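Uncharacterized protein (Burkholderia thailandensis, PDB 6AR7) is of unknown function but carries a domain related to the lysozyme inhibitor LprI, so it may bind or inhibit lysozyme. Local coordinates at residues Q55-G58 and E59-A62. Residues are numbered along the deposited sequence; the frame is centred on the assembly and turned at random.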
loop_
_atom_site.group_PDB
_atom_site.type_symbol
_atom_site.label_atom_id
_atom_site.label_comp_id
_atom_site.label_asym_id
_atom_site.label_seq_id
_atom_site.Cartn_x
_atom_site.Cartn_y
_atom_site.Cartn_z
ATOM N N GLN A 55 -5.821 5.598 -12.655
ATOM C CA GLN A 55 -5.044 4.927 -13.692
ATOM C C GLN A 55 -4.175 3.829 -13.091
ATOM O O GLN A 55 -4.123 2.718 -13.631
ATOM C CB GLN A 55 -4.219 5.952 -14.464
ATOM C CG GLN A 55 -5.129 6.843 -15.337
ATOM C CD GLN A 55 -4.434 8.071 -15.849
ATOM O OE1 GLN A 55 -3.247 8.048 -16.131
ATOM N NE2 GLN A 55 -5.182 9.156 -15.990
ATOM N N TRP A 56 -3.546 4.095 -11.935
ATOM C CA TRP A 56 -2.798 3.038 -11.262
ATOM C C TRP A 56 -3.702 1.880 -10.857
ATOM O O TRP A 56 -3.269 0.728 -10.878
ATOM C CB TRP A 56 -2.066 3.584 -10.040
ATOM C CG TRP A 56 -0.812 4.248 -10.419
ATOM C CD1 TRP A 56 -0.527 5.582 -10.320
ATOM C CD2 TRP A 56 0.335 3.636 -11.037
ATOM N NE1 TRP A 56 0.736 5.835 -10.818
ATOM C CE2 TRP A 56 1.281 4.657 -11.264
ATOM C CE3 TRP A 56 0.652 2.325 -11.409
ATOM C CZ2 TRP A 56 2.525 4.408 -11.823
ATOM C CZ3 TRP A 56 1.890 2.079 -11.965
ATOM C CH2 TRP A 56 2.812 3.116 -12.172
ATOM N N GLN A 57 -4.947 2.156 -10.474
ATOM C CA GLN A 57 -5.843 1.061 -10.133
ATOM C C GLN A 57 -6.135 0.201 -11.366
ATOM O O GLN A 57 -6.250 -1.026 -11.271
ATOM C CB GLN A 57 -7.124 1.612 -9.514
ATOM C CG GLN A 57 -8.160 0.532 -9.153
ATOM C CD GLN A 57 -7.622 -0.491 -8.169
ATOM O OE1 GLN A 57 -7.143 -0.136 -7.093
ATOM N NE2 GLN A 57 -7.707 -1.772 -8.531
ATOM N N GLY A 58 -6.215 0.817 -12.538
ATOM C CA GLY A 58 -6.328 0.022 -13.747
ATOM C C GLY A 58 -5.113 -0.858 -13.972
ATOM O O GLY A 58 -5.232 -1.986 -14.464
ATOM N N GLU A 59 -3.924 -0.364 -13.606
ATOM C CA GLU A 59 -2.733 -1.187 -13.776
ATOM C C GLU A 59 -2.681 -2.306 -12.743
ATOM O O GLU A 59 -2.157 -3.392 -13.029
ATOM C CB GLU A 59 -1.473 -0.325 -13.711
ATOM C CG GLU A 59 -1.377 0.623 -14.900
ATOM C CD GLU A 59 -1.458 -0.128 -16.227
ATOM O OE1 GLU A 59 -0.560 -0.961 -16.486
ATOM O OE2 GLU A 59 -2.433 0.089 -16.989
ATOM N N VAL A 60 -3.227 -2.070 -11.553
ATOM C CA VAL A 60 -3.376 -3.149 -10.579
ATOM C C VAL A 60 -4.208 -4.270 -11.178
ATOM O O VAL A 60 -3.812 -5.440 -11.171
ATOM C CB VAL A 60 -4.024 -2.624 -9.283
ATOM C CG1 VAL A 60 -4.466 -3.787 -8.397
ATOM C CG2 VAL A 60 -3.070 -1.692 -8.513
ATOM N N ASP A 61 -5.366 -3.922 -11.735
ATOM C CA ASP A 61 -6.264 -4.947 -12.247
ATOM C C ASP A 61 -5.660 -5.681 -13.436
ATOM O O ASP A 61 -5.817 -6.900 -13.557
ATOM C CB ASP A 61 -7.615 -4.323 -12.590
ATOM C CG ASP A 61 -8.342 -3.820 -11.346
ATOM O OD1 ASP A 61 -8.087 -4.388 -10.266
ATOM O OD2 ASP A 61 -9.158 -2.878 -11.428
ATOM N N ALA A 62 -4.944 -4.965 -14.305
ATOM C CA ALA A 62 -4.353 -5.588 -15.483
ATOM C C ALA A 62 -3.161 -6.455 -15.115
ATOM O O ALA A 62 -2.958 -7.521 -15.711
ATOM C CB ALA A 62 -3.930 -4.527 -16.493
HETATM O O HOH W 1 -5.078 2.003 -16.193
#
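Two turns in the middle of the long helix 42-70 meet here, joined by an unbroken i to i+4 ladder and by a side-chain pair, Gln57 and Asp61, spaced one turn apart. The ladder runs Glu59 N to Gln55 O, Val60 N to Trp56 O at 2.9 Å, Asp61 N to Gln57 O, and Ala62 N to Gly58 O. Gln57 starts out away from the following turn, with CG anti to its backbone N (chi1 178°), but a bend at chi2 of 59° brings its NE2 up to the two Asp61 carboxylate oxygens. There NE2 of Gln57 forms two weak hydrogen bonds, one nearly straight to OD2 of Asp61 at 3.4 Å and one strongly bent to OD1 of Asp61 at 3.2 Å. The amide and carboxylate planes are 51° apart, so the groups are not coplanar; with both bonds weak, the grip is loose. NE2 of Gln57 also lies 3.8 Å from CG1 of Val60, whose CG2 packs 3.4 Å from the carbonyl O of Trp56. CB and CG of Glu59 lean back toward the preceding turn, CB lying 4.1 Å from CE3 of the Trp56 indole; the bend at chi2 then ends that backward run. A water donates to Gln55 O at 2.8 Å and, weakly, to OE2 of Glu59, giving the Gln55 carbonyl a second partner. In this all-helical chain, the buried Trp56 and Val60 both press on Ala125 of helix 107-136, while Trp56 NE1 hydrogen-bonds Asp27 and Glu59 OE1 makes a salt bridge to Arg129. Ile26 of helix 25-34 touches Gln55, Trp56 and Glu59, and helix 73-101 reaches Gln57 through Trp86 and Val60 through Gln83.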